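Local coordinates for dally-like, isoform A (PDB 6XTZ), which is a glypican, probably a cell-surface proteoglycan, that binds Wnt and Hedgehog proteins and shields the Wnt lipid to enable signalling at a distance, at residues His68-Ile79 with Tyr456-Val467. The protein carries 5 engineered substitutions. Sequence-based numbering, arbitrary orientation.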
loop_
_atom_site.group_PDB
_atom_site.type_symbol
_atom_site.label_atom_id
_atom_site.label_comp_id
_atom_site.label_asym_id
_atom_site.label_seq_id
_atom_site.Cartn_x
_atom_site.Cartn_y
_atom_site.Cartn_z
ATOM N N HIS A 68 17.883 -6.122 -11.023
ATOM C CA HIS A 68 16.752 -5.448 -11.651
ATOM C C HIS A 68 15.560 -5.361 -10.705
ATOM O O HIS A 68 14.900 -4.320 -10.625
ATOM C CB HIS A 68 16.363 -6.168 -12.942
ATOM C CG HIS A 68 15.241 -5.513 -13.688
ATOM N ND1 HIS A 68 15.451 -4.616 -14.713
ATOM C CD2 HIS A 68 13.898 -5.628 -13.558
ATOM C CE1 HIS A 68 14.286 -4.207 -15.184
ATOM N NE2 HIS A 68 13.328 -4.805 -14.499
ATOM N N THR A 69 15.266 -6.443 -9.981
ATOM C CA THR A 69 14.139 -6.416 -9.054
ATOM C C THR A 69 14.431 -5.525 -7.855
ATOM O O THR A 69 13.534 -4.840 -7.352
ATOM C CB THR A 69 13.793 -7.834 -8.598
ATOM O OG1 THR A 69 14.915 -8.408 -7.918
ATOM C CG2 THR A 69 13.424 -8.704 -9.791
ATOM N N LYS A 70 15.681 -5.516 -7.383
ATOM C CA LYS A 70 16.034 -4.666 -6.249
ATOM C C LYS A 70 15.828 -3.192 -6.579
ATOM O O LYS A 70 15.318 -2.429 -5.750
ATOM C CB LYS A 70 17.482 -4.922 -5.828
ATOM C CG LYS A 70 17.959 -4.048 -4.678
ATOM C CD LYS A 70 19.414 -4.330 -4.338
ATOM C CE LYS A 70 19.897 -3.448 -3.197
ATOM N NZ LYS A 70 19.132 -3.692 -1.942
ATOM N N ASP A 71 16.212 -2.776 -7.787
ATOM C CA ASP A 71 16.036 -1.383 -8.183
ATOM C C ASP A 71 14.561 -1.031 -8.333
ATOM O O ASP A 71 14.135 0.061 -7.940
ATOM C CB ASP A 71 16.789 -1.110 -9.484
ATOM C CG ASP A 71 16.617 0.314 -9.970
ATOM O OD1 ASP A 71 17.109 1.237 -9.288
ATOM O OD2 ASP A 71 15.991 0.512 -11.031
ATOM N N GLN A 72 13.766 -1.944 -8.895
ATOM C CA GLN A 72 12.343 -1.678 -9.077
ATOM C C GLN A 72 11.612 -1.621 -7.741
ATOM O O GLN A 72 10.786 -0.730 -7.516
ATOM C CB GLN A 72 11.724 -2.746 -9.979
ATOM C CG GLN A 72 12.195 -2.694 -11.422
ATOM C CD GLN A 72 11.656 -1.488 -12.162
ATOM O OE1 GLN A 72 10.500 -1.101 -11.983
ATOM N NE2 GLN A 72 12.493 -0.882 -12.996
ATOM N N ILE A 73 11.906 -2.561 -6.842
ATOM C CA ILE A 73 11.169 -2.649 -5.587
ATOM C C ILE A 73 11.542 -1.496 -4.660
ATOM O O ILE A 73 10.670 -0.850 -4.069
ATOM C CB ILE A 73 11.412 -4.014 -4.920
ATOM C CG1 ILE A 73 10.806 -5.137 -5.765
ATOM C CG2 ILE A 73 10.835 -4.032 -3.521
ATOM C CD1 ILE A 73 11.162 -6.528 -5.274
ATOM N N SER A 74 12.842 -1.220 -4.519
ATOM C CA SER A 74 13.270 -0.172 -3.597
ATOM C C SER A 74 12.820 1.210 -4.059
ATOM O O SER A 74 12.547 2.081 -3.223
ATOM C CB SER A 74 14.788 -0.201 -3.426
ATOM O OG SER A 74 15.441 0.160 -4.628
ATOM N N ARG A 75 12.740 1.432 -5.372
ATOM C CA ARG A 75 12.290 2.726 -5.873
ATOM C C ARG A 75 10.796 2.918 -5.634
ATOM O O ARG A 75 10.357 4.016 -5.272
ATOM C CB ARG A 75 12.631 2.856 -7.355
ATOM C CG ARG A 75 12.331 4.215 -7.962
ATOM C CD ARG A 75 13.374 4.574 -9.009
ATOM N NE ARG A 75 13.851 3.393 -9.724
ATOM C CZ ARG A 75 13.289 2.907 -10.826
ATOM N NH1 ARG A 75 12.226 3.502 -11.349
ATOM N NH2 ARG A 75 13.792 1.827 -11.406
ATOM N N MET A 76 10.000 1.864 -5.828
ATOM C CA MET A 76 8.584 1.939 -5.485
ATOM C C MET A 76 8.399 2.112 -3.985
ATOM O O MET A 76 7.596 2.939 -3.537
ATOM C CB MET A 76 7.850 0.687 -5.967
ATOM C CG MET A 76 6.395 0.639 -5.525
ATOM S SD MET A 76 5.616 -0.967 -5.750
ATOM C CE MET A 76 6.510 -1.954 -4.552
ATOM N N SER A 77 9.136 1.332 -3.191
ATOM C CA SER A 77 9.051 1.453 -1.740
ATOM C C SER A 77 9.447 2.850 -1.276
ATOM O O SER A 77 8.823 3.411 -0.368
ATOM C CB SER A 77 9.932 0.396 -1.076
ATOM O OG SER A 77 9.873 0.493 0.336
ATOM N N GLY A 78 10.482 3.428 -1.890
ATOM C CA GLY A 78 10.922 4.754 -1.487
ATOM C C GLY A 78 9.914 5.837 -1.823
ATOM O O GLY A 78 9.668 6.738 -1.018
ATOM N N ILE A 79 9.320 5.764 -3.016
ATOM C CA ILE A 79 8.339 6.766 -3.422
ATOM C C ILE A 79 7.103 6.694 -2.534
ATOM O O ILE A 79 6.654 7.706 -1.984
ATOM C CB ILE A 79 7.976 6.592 -4.908
ATOM C CG1 ILE A 79 9.151 7.002 -5.799
ATOM C CG2 ILE A 79 6.736 7.402 -5.255
ATOM C CD1 ILE A 79 8.899 6.787 -7.279
ATOM N N TYR A 456 1.158 1.510 -9.415
ATOM C CA TYR A 456 1.813 0.337 -8.851
ATOM C C TYR A 456 0.852 -0.813 -8.575
ATOM O O TYR A 456 1.222 -1.753 -7.862
ATOM C CB TYR A 456 2.543 0.707 -7.557
ATOM C CG TYR A 456 3.690 1.673 -7.742
ATOM C CD1 TYR A 456 4.756 1.365 -8.577
ATOM C CD2 TYR A 456 3.715 2.885 -7.068
ATOM C CE1 TYR A 456 5.810 2.248 -8.744
ATOM C CE2 TYR A 456 4.760 3.770 -7.227
ATOM C CZ TYR A 456 5.804 3.449 -8.064
ATOM O OH TYR A 456 6.842 4.336 -8.218
ATOM N N LYS A 457 -0.366 -0.762 -9.120
ATOM C CA LYS A 457 -1.342 -1.818 -8.867
ATOM C C LYS A 457 -0.850 -3.159 -9.398
ATOM O O LYS A 457 -0.879 -4.171 -8.688
ATOM C CB LYS A 457 -2.685 -1.447 -9.496
ATOM C CG LYS A 457 -3.788 -2.477 -9.291
ATOM C CD LYS A 457 -5.141 -1.917 -9.715
ATOM C CE LYS A 457 -6.259 -2.933 -9.533
ATOM N NZ LYS A 457 -6.113 -4.097 -10.448
ATOM N N LYS A 458 -0.392 -3.185 -10.649
ATOM C CA LYS A 458 0.103 -4.398 -11.288
ATOM C C LYS A 458 1.622 -4.515 -11.208
ATOM O O LYS A 458 2.237 -5.156 -12.066
ATOM C CB LYS A 458 -0.351 -4.449 -12.746
ATOM C CG LYS A 458 -1.857 -4.368 -12.946
ATOM C CD LYS A 458 -2.540 -5.672 -12.568
ATOM C CE LYS A 458 -4.006 -5.661 -12.977
ATOM N NZ LYS A 458 -4.662 -6.973 -12.720
ATOM N N PHE A 459 2.238 -3.909 -10.189
ATOM C CA PHE A 459 3.696 -3.844 -10.133
ATOM C C PHE A 459 4.318 -5.233 -10.064
ATOM O O PHE A 459 5.293 -5.518 -10.768
ATOM C CB PHE A 459 4.142 -3.003 -8.935
ATOM C CG PHE A 459 5.619 -3.079 -8.662
ATOM C CD1 PHE A 459 6.507 -2.272 -9.354
ATOM C CD2 PHE A 459 6.122 -3.964 -7.720
ATOM C CE1 PHE A 459 7.868 -2.345 -9.110
ATOM C CE2 PHE A 459 7.480 -4.043 -7.475
ATOM C CZ PHE A 459 8.353 -3.231 -8.170
ATOM N N TRP A 460 3.769 -6.110 -9.224
ATOM C CA TRP A 460 4.407 -7.398 -8.978
ATOM C C TRP A 460 4.220 -8.361 -10.146
ATOM O O TRP A 460 5.156 -9.081 -10.508
ATOM C CB TRP A 460 3.872 -7.996 -7.677
ATOM C CG TRP A 460 4.176 -7.131 -6.493
ATOM C CD1 TRP A 460 3.334 -6.244 -5.887
ATOM C CD2 TRP A 460 5.421 -7.047 -5.789
ATOM N NE1 TRP A 460 3.976 -5.622 -4.842
ATOM C CE2 TRP A 460 5.257 -6.097 -4.761
ATOM C CE3 TRP A 460 6.655 -7.690 -5.923
ATOM C CZ2 TRP A 460 6.282 -5.773 -3.873
ATOM C CZ3 TRP A 460 7.672 -7.365 -5.042
ATOM C CH2 TRP A 460 7.479 -6.417 -4.030
ATOM N N SER A 461 3.032 -8.387 -10.752
ATOM C CA SER A 461 2.822 -9.253 -11.907
ATOM C C SER A 461 3.510 -8.721 -13.157
ATOM O O SER A 461 3.704 -9.479 -14.112
ATOM C CB SER A 461 1.327 -9.439 -12.174
ATOM O OG SER A 461 0.686 -8.200 -12.431
ATOM N N ASN A 462 3.886 -7.444 -13.167
ATOM C CA ASN A 462 4.583 -6.846 -14.297
ATOM C C ASN A 462 6.094 -7.013 -14.216
ATOM O O ASN A 462 6.781 -6.760 -15.213
ATOM C CB ASN A 462 4.234 -5.357 -14.397
ATOM C CG ASN A 462 4.718 -4.726 -15.687
ATOM O OD1 ASN A 462 4.101 -4.889 -16.739
ATOM N ND2 ASN A 462 5.822 -3.993 -15.610
ATOM N N LEU A 463 6.627 -7.427 -13.063
ATOM C CA LEU A 463 8.070 -7.630 -12.944
ATOM C C LEU A 463 8.618 -8.604 -13.979
ATOM O O LEU A 463 9.611 -8.259 -14.645
ATOM C CB LEU A 463 8.416 -8.071 -11.517
ATOM C CG LEU A 463 8.753 -6.961 -10.521
ATOM C CD1 LEU A 463 9.006 -7.542 -9.143
ATOM C CD2 LEU A 463 9.962 -6.174 -11.002
ATOM N N PRO A 464 8.050 -9.802 -14.180
ATOM C CA PRO A 464 8.585 -10.674 -15.241
ATOM C C PRO A 464 8.548 -10.037 -16.619
ATOM O O PRO A 464 9.492 -10.204 -17.400
ATOM C CB PRO A 464 7.688 -11.920 -15.159
ATOM C CG PRO A 464 6.466 -11.472 -14.441
ATOM C CD PRO A 464 6.939 -10.451 -13.462
ATOM N N HIS A 465 7.483 -9.301 -16.939
ATOM C CA HIS A 465 7.447 -8.583 -18.207
ATOM C C HIS A 465 8.465 -7.452 -18.236
ATOM O O HIS A 465 9.001 -7.128 -19.303
ATOM C CB HIS A 465 6.041 -8.046 -18.465
ATOM C CG HIS A 465 4.992 -9.112 -18.494
ATOM N ND1 HIS A 465 4.593 -9.732 -19.660
ATOM C CD2 HIS A 465 4.273 -9.684 -17.499
ATOM C CE1 HIS A 465 3.667 -10.632 -19.383
ATOM N NE2 HIS A 465 3.455 -10.622 -18.078
ATOM N N SER A 466 8.752 -6.848 -17.082
ATOM C CA SER A 466 9.749 -5.784 -17.035
ATOM C C SER A 466 11.160 -6.345 -17.169
ATOM O O SER A 466 12.015 -5.741 -17.828
ATOM C CB SER A 466 9.605 -4.988 -15.739
ATOM O OG SER A 466 10.646 -4.036 -15.607
ATOM N N VAL A 467 11.421 -7.500 -16.554
ATOM C CA VAL A 467 12.748 -8.105 -16.635
ATOM C C VAL A 467 13.055 -8.543 -18.063
ATOM O O VAL A 467 14.183 -8.389 -18.543
ATOM C CB VAL A 467 12.859 -9.277 -15.642
ATOM C CG1 VAL A 467 14.184 -10.005 -15.817
ATOM C CG2 VAL A 467 12.711 -8.779 -14.214
#
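Met76 lies between the rings of Tyr456 and Phe459. Its CG sits over the centre of the Tyr456 ring, 3.5 Å from the centroid, in a CH-pi contact. With CG anti to the backbone N (chi1 174°) and chi2 extended, SD comes over a face of Phe459, 3.7 Å from that centroid, as a Met-aromatic contact. The bend at chi3 (67°) brings the methyl CE back over the same face, and CE also reaches Trp460 CZ2. Phe459 is held on other sides too. Its CD2 edge lies over the centre of the Trp460 ring system, and Ile73 CG1 meets it at the edge, in plane. Ile73 CD1 packs 3.6 Å from Trp460 CZ3. Trp269 and Phe265 of helix 263-283 meet Trp460 edge-to-face. At the far end His68 NE2 and Ser466 OG share a hydrogen bond of 3.0 Å, with OG in the ring plane. Val467 CA lies over one face of that imidazole, toward its rim, and Val467 CG2 comes 3.4 Å from His68 CD2. Helix 459-467 and the 68-79 part of helix 51-110 run roughly antiparallel, their directions 140° apart, in the elongated, all-helical glypican core. With one polar bond, close fit rather than charge probably holds them together.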